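Local coordinates for hypothetical membrane spanning protein (Thermus thermophilus, PDB 2VPZ), which is probably the quinone-binding membrane subunit of a polysulfide reductase, where it would link quinol oxidation to polysulfide reduction, at residues L37-G42 with R48-A53; V178-S183 with L218-Q223. All coordinates share one frame; numbering follows the deposited sequence.

Interaction 1. Residues L37-G42 with R48-A53; sequences LLHLKG and RYTLYA
Leu38 and Tyr49 make the apolar part of this contact. The side chain of Leu38 approaches Tyr49 obliquely, near the end of the ring that carries CB, with CD1 of Leu38 3.6 Å from CD1 of Tyr49 and 3.8 Å from its CG. Leu38 holds its CG anti to its own carbonyl carbon (chi1 -78°), and the branch extends across to the second helix. Trp171 touches both Leu38 and Tyr49, its ring meeting that of Tyr49 at about 60°. Tyr49 is buried, and its OH has a hydrogen bond with OG of Ser169.

The segments belong to helices 16-41 and 46-65, both predicted to span the membrane, and together they form an antiparallel helical hairpin. The first helix ends in a Schellman motif. Gly42, with positive phi, is its C-prime residue; Asp43 N reaches back to Leu38 O, and Gly42 N makes a weak bond to His39 O.

The polar side chains of His39 and Thr50 cross at about a right angle, without a hydrogen bond between them. Thr50 OG1 lies in the plane of the His39 ring, at its edge, 3.0 Å from CE1 and 3.6 Å from ND1 of His39. Both groups bond back into their own helices: His39 ND1 to Ala35 O, and Thr50 OG1 to Ala46 O.

Interaction 2. Residues V178-S183 with L218-Q223; sequences VLAGAS and LGTFWQ
This is a small, partly buried van der Waals contact between helix 175-189, predicted to span the membrane, and the chain that leaves helix 210-217. No hydrogen bond joins the two segments. In the buried part, two methyl groups meet: CB of Ala180 is 4.2 Å from CG2 of Thr220. CG2, opposite the backbone N of Thr220, faces Ala180, while OG1 lies beside that N and turns back to bond with Gly217 O. Thr220 O takes a hydrogen bond from NE of Arg177.

At the surface, Phe221 presents the edge of its ring to the helix backbone. Its leading atom CZ is 3.8 Å from Gly181 CA. Gly181 N lies in the ring plane, 3.8 Å from CZ of Phe221. Gly181 thus brings bare backbone, its CA and N, to the ring edge.

Through Leu179 and Ser183 the same helix packs on helix 148-166, and Val178 and Leu179 also pack on the second copy of this protein. The arrangement is one of small residues on one helix receiving the turn that follows another, within the all-helical membrane subunit of the NrfD-like polysulfide reductase family.

Interaction 1 lies wholly earlier in the chain than interaction 2. Their centres are about 24 Å apart and their nearest atoms about 9 Å apart, so they do not touch. They share no helix. Interaction 1 joins consecutive helices 16-41 and 46-65 close to their connecting turn. Interaction 2 brings helix 175-189 against the chain between helices 210-217 and 227-245; helix 196-205 and helix 210-217 separate its segments along the chain. All four segments belong to the same polysulfide reductase membrane subunit. Both contacts lie away from the known quinone-binding residues. They therefore concern how the helices pack, and interaction 2 also adjoins the interface with the second copy of this protein.

Interaction 1. Residues L37-G42 with R48-A53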
loop_
_atom_site.group_PDB
_atom_site.type_symbol
_atom_site.label_atom_id
_atom_site.label_comp_id
_atom_site.label_asym_id
_atom_site.label_seq_id
_atom_site.Cartn_x
_atom_site.Cartn_y
_atom_site.Cartn_z
ATOM N N LEU C 37 -4.495 55.013 -16.146
ATOM C CA LEU C 37 -3.258 55.483 -16.764
ATOM C C LEU C 37 -3.485 56.797 -17.567
ATOM O O LEU C 37 -2.554 57.588 -17.754
ATOM C CB LEU C 37 -2.638 54.395 -17.686
ATOM C CG LEU C 37 -2.060 53.092 -17.077
ATOM C CD1 LEU C 37 -1.487 52.175 -18.172
ATOM C CD2 LEU C 37 -0.966 53.425 -16.053
ATOM N N LEU C 38 -4.708 57.010 -18.054
ATOM C CA LEU C 38 -5.068 58.222 -18.815
ATOM C C LEU C 38 -5.231 59.398 -17.839
ATOM O O LEU C 38 -4.667 60.470 -18.050
ATOM C CB LEU C 38 -6.318 58.030 -19.698
ATOM C CG LEU C 38 -6.103 57.253 -21.017
ATOM C CD1 LEU C 38 -7.453 56.887 -21.660
ATOM C CD2 LEU C 38 -5.231 58.073 -21.990
ATOM N N HIS C 39 -5.999 59.197 -16.776
ATOM C CA HIS C 39 -6.139 60.239 -15.764
ATOM C C HIS C 39 -4.748 60.617 -15.247
ATOM O O HIS C 39 -4.495 61.784 -14.918
ATOM C CB HIS C 39 -7.003 59.800 -14.578
ATOM C CG HIS C 39 -8.443 60.104 -14.680
ATOM N ND1 HIS C 39 -9.332 59.250 -15.264
ATOM C CD2 HIS C 39 -9.133 61.199 -14.356
ATOM C CE1 HIS C 39 -10.515 59.817 -15.309
ATOM N NE2 HIS C 39 -10.418 61.007 -14.759
ATOM N N LEU C 40 -3.853 59.640 -15.189
ATOM C CA LEU C 40 -2.505 59.865 -14.683
ATOM C C LEU C 40 -1.578 60.678 -15.634
ATOM O O LEU C 40 -0.698 61.389 -15.161
ATOM C CB LEU C 40 -1.880 58.535 -14.170
ATOM C CG LEU C 40 -1.647 58.241 -12.647
ATOM C CD1 LEU C 40 -2.630 59.051 -11.783
ATOM C CD2 LEU C 40 -1.762 56.721 -12.352
ATOM N N LYS C 41 -1.759 60.578 -16.954
ATOM C CA LYS C 41 -0.971 61.395 -17.913
ATOM C C LYS C 41 -1.680 62.756 -18.063
ATOM O O LYS C 41 -1.207 63.633 -18.777
ATOM C CB LYS C 41 -0.909 60.799 -19.336
ATOM C CG LYS C 41 -0.363 59.400 -19.487
ATOM C CD LYS C 41 1.138 59.327 -19.174
ATOM C CE LYS C 41 1.765 57.955 -19.507
ATOM N NZ LYS C 41 3.059 58.056 -20.282
ATOM N N GLY C 42 -2.835 62.901 -17.424
ATOM C CA GLY C 42 -3.617 64.101 -17.576
ATOM C C GLY C 42 -4.199 64.250 -18.992
ATOM O O GLY C 42 -4.585 65.358 -19.402
ATOM N N ARG C 48 -14.146 59.625 -20.829
ATOM C CA ARG C 48 -15.027 58.677 -21.467
ATOM C C ARG C 48 -14.484 57.249 -21.290
ATOM O O ARG C 48 -15.247 56.294 -21.339
ATOM C CB ARG C 48 -15.214 59.004 -22.950
ATOM C CG ARG C 48 -13.969 58.798 -23.771
ATOM C CD ARG C 48 -14.145 59.343 -25.164
ATOM N NE ARG C 48 -14.533 58.325 -26.127
ATOM C CZ ARG C 48 -13.766 57.940 -27.138
ATOM N NH1 ARG C 48 -12.580 58.504 -27.294
ATOM N NH2 ARG C 48 -14.181 56.999 -27.975
ATOM N N TYR C 49 -13.180 57.080 -21.086
ATOM C CA TYR C 49 -12.690 55.723 -20.842
ATOM C C TYR C 49 -13.185 55.283 -19.449
ATOM O O TYR C 49 -13.421 54.104 -19.197
ATOM C CB TYR C 49 -11.166 55.579 -20.979
ATOM C CG TYR C 49 -10.762 55.218 -22.403
ATOM C CD1 TYR C 49 -10.527 56.214 -23.357
ATOM C CD2 TYR C 49 -10.701 53.884 -22.813
ATOM C CE1 TYR C 49 -10.248 55.892 -24.685
ATOM C CE2 TYR C 49 -10.425 53.544 -24.137
ATOM C CZ TYR C 49 -10.199 54.555 -25.074
ATOM O OH TYR C 49 -9.918 54.235 -26.383
ATOM N N THR C 50 -13.391 56.250 -18.564
ATOM C CA THR C 50 -13.895 55.970 -17.241
ATOM C C THR C 50 -15.399 55.576 -17.322
ATOM O O THR C 50 -15.865 54.649 -16.632
ATOM C CB THR C 50 -13.658 57.188 -16.289
ATOM O OG1 THR C 50 -12.295 57.587 -16.364
ATOM C CG2 THR C 50 -14.028 56.831 -14.837
ATOM N N LEU C 51 -16.164 56.232 -18.195
ATOM C CA LEU C 51 -17.582 55.886 -18.353
ATOM C C LEU C 51 -17.730 54.389 -18.750
ATOM O O LEU C 51 -18.537 53.668 -18.155
ATOM C CB LEU C 51 -18.330 56.768 -19.393
ATOM C CG LEU C 51 -19.812 56.386 -19.624
ATOM C CD1 LEU C 51 -20.658 56.593 -18.334
ATOM C CD2 LEU C 51 -20.424 57.194 -20.790
ATOM N N TYR C 52 -16.933 53.967 -19.735
ATOM C CA TYR C 52 -16.838 52.607 -20.322
ATOM C C TYR C 52 -16.417 51.498 -19.333
ATOM O O TYR C 52 -16.957 50.361 -19.327
ATOM C CB TYR C 52 -15.814 52.613 -21.454
ATOM C CG TYR C 52 -15.999 53.503 -22.658
ATOM C CD1 TYR C 52 -14.921 53.750 -23.504
ATOM C CD2 TYR C 52 -17.252 54.028 -23.042
ATOM C CE1 TYR C 52 -15.027 54.472 -24.681
ATOM C CE2 TYR C 52 -17.396 54.780 -24.237
ATOM C CZ TYR C 52 -16.267 54.997 -25.048
ATOM O OH TYR C 52 -16.396 55.694 -26.226
ATOM N N ALA C 53 -15.391 51.790 -18.546
ATOM C CA ALA C 53 -14.905 50.849 -17.546
ATOM C C ALA C 53 -16.041 50.689 -16.516
ATOM O O ALA C 53 -16.219 49.603 -15.955
ATOM C CB ALA C 53 -13.599 51.376 -16.872
#

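Interaction 2. Residues V178-S183 with L218-Q223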
loop_
_atom_site.group_PDB
_atom_site.type_symbol
_atom_site.label_atom_id
_atom_site.label_comp_id
_atom_site.label_asym_id
_atom_site.label_seq_id
_atom_site.Cartn_x
_atom_site.Cartn_y
_atom_site.Cartn_z
ATOM N N VAL C 178 2.476 44.473 -29.201
ATOM C CA VAL C 178 3.495 44.014 -28.247
ATOM C C VAL C 178 2.830 42.976 -27.300
ATOM O O VAL C 178 3.281 41.833 -27.191
ATOM C CB VAL C 178 4.078 45.218 -27.379
ATOM C CG1 VAL C 178 5.079 44.701 -26.330
ATOM C CG2 VAL C 178 4.745 46.276 -28.287
ATOM N N LEU C 179 1.737 43.379 -26.644
ATOM C CA LEU C 179 0.981 42.503 -25.735
ATOM C C LEU C 179 0.302 41.288 -26.406
ATOM O O LEU C 179 0.070 40.261 -25.757
ATOM C CB LEU C 179 -0.062 43.313 -24.934
ATOM C CG LEU C 179 0.562 44.336 -23.976
ATOM C CD1 LEU C 179 -0.530 45.127 -23.252
ATOM C CD2 LEU C 179 1.484 43.618 -22.974
ATOM N N ALA C 180 -0.030 41.405 -27.687
ATOM C CA ALA C 180 -0.638 40.293 -28.430
ATOM C C ALA C 180 0.469 39.287 -28.848
ATOM O O ALA C 180 0.208 38.088 -28.991
ATOM C CB ALA C 180 -1.438 40.814 -29.667
ATOM N N GLY C 181 1.688 39.790 -29.037
ATOM C CA GLY C 181 2.839 38.949 -29.358
ATOM C C GLY C 181 3.250 38.130 -28.131
ATOM O O GLY C 181 3.591 36.937 -28.230
ATOM N N ALA C 182 3.202 38.764 -26.959
ATOM C CA ALA C 182 3.497 38.118 -25.673
ATOM C C ALA C 182 2.464 36.989 -25.410
ATOM O O ALA C 182 2.848 35.825 -25.232
ATOM C CB ALA C 182 3.459 39.171 -24.521
ATOM N N SER C 183 1.172 37.336 -25.421
ATOM C CA SER C 183 0.050 36.396 -25.225
ATOM C C SER C 183 0.123 35.196 -26.192
ATOM O O SER C 183 -0.068 34.050 -25.778
ATOM C CB SER C 183 -1.331 37.075 -25.394
ATOM O OG SER C 183 -1.489 38.245 -24.618
ATOM N N LEU C 218 -2.558 36.052 -35.285
ATOM C CA LEU C 218 -1.393 36.463 -36.103
ATOM C C LEU C 218 -1.750 37.606 -37.089
ATOM O O LEU C 218 -0.862 38.289 -37.610
ATOM C CB LEU C 218 -0.764 35.255 -36.876
ATOM C CG LEU C 218 -0.009 34.136 -36.132
ATOM C CD1 LEU C 218 0.673 33.174 -37.124
ATOM C CD2 LEU C 218 1.045 34.731 -35.180
ATOM N N GLY C 219 -3.050 37.777 -37.328
ATOM C CA GLY C 219 -3.589 38.824 -38.168
ATOM C C GLY C 219 -3.559 40.175 -37.463
ATOM O O GLY C 219 -3.991 41.206 -38.004
ATOM N N THR C 220 -3.078 40.189 -36.224
ATOM C CA THR C 220 -2.932 41.448 -35.484
ATOM C C THR C 220 -1.647 42.210 -36.004
ATOM O O THR C 220 -1.505 43.411 -35.749
ATOM C CB THR C 220 -2.830 41.198 -33.903
ATOM O OG1 THR C 220 -3.835 40.296 -33.451
ATOM C CG2 THR C 220 -2.952 42.543 -33.125
ATOM N N PHE C 221 -0.764 41.538 -36.756
ATOM C CA PHE C 221 0.498 42.096 -37.329
ATOM C C PHE C 221 0.539 42.374 -38.856
ATOM O O PHE C 221 1.585 42.768 -39.391
ATOM C CB PHE C 221 1.681 41.163 -36.962
ATOM C CG PHE C 221 1.708 40.709 -35.542
ATOM C CD1 PHE C 221 1.549 39.350 -35.210
ATOM C CD2 PHE C 221 1.867 41.638 -34.526
ATOM C CE1 PHE C 221 1.546 38.945 -33.873
ATOM C CE2 PHE C 221 1.850 41.263 -33.188
ATOM C CZ PHE C 221 1.690 39.899 -32.853
ATOM N N TRP C 222 -0.610 42.174 -39.498
ATOM C CA TRP C 222 -0.920 42.319 -40.956
ATOM C C TRP C 222 -1.595 43.634 -41.444
ATOM O O TRP C 222 -0.966 44.707 -41.454
ATOM C CB TRP C 222 -1.797 41.144 -41.429
ATOM C CG TRP C 222 -2.186 41.233 -42.897
ATOM C CD1 TRP C 222 -1.557 41.974 -43.868
ATOM C CD2 TRP C 222 -3.259 40.537 -43.572
ATOM N NE1 TRP C 222 -2.160 41.779 -45.081
ATOM C CE2 TRP C 222 -3.203 40.907 -44.937
ATOM C CE3 TRP C 222 -4.264 39.635 -43.158
ATOM C CZ2 TRP C 222 -4.112 40.401 -45.907
ATOM C CZ3 TRP C 222 -5.178 39.121 -44.122
ATOM C CH2 TRP C 222 -5.085 39.513 -45.479
ATOM N N GLN C 223 -2.861 43.547 -41.868
ATOM C CA GLN C 223 -3.665 44.698 -42.351
ATOM C C GLN C 223 -4.223 45.514 -41.136
ATOM O O GLN C 223 -4.785 44.944 -40.188
ATOM C CB GLN C 223 -4.830 44.250 -43.324
ATOM C CG GLN C 223 -5.616 45.393 -44.114
ATOM C CD GLN C 223 -5.125 45.673 -45.561
ATOM O OE1 GLN C 223 -4.209 45.021 -46.066
ATOM N NE2 GLN C 223 -5.760 46.651 -46.230
#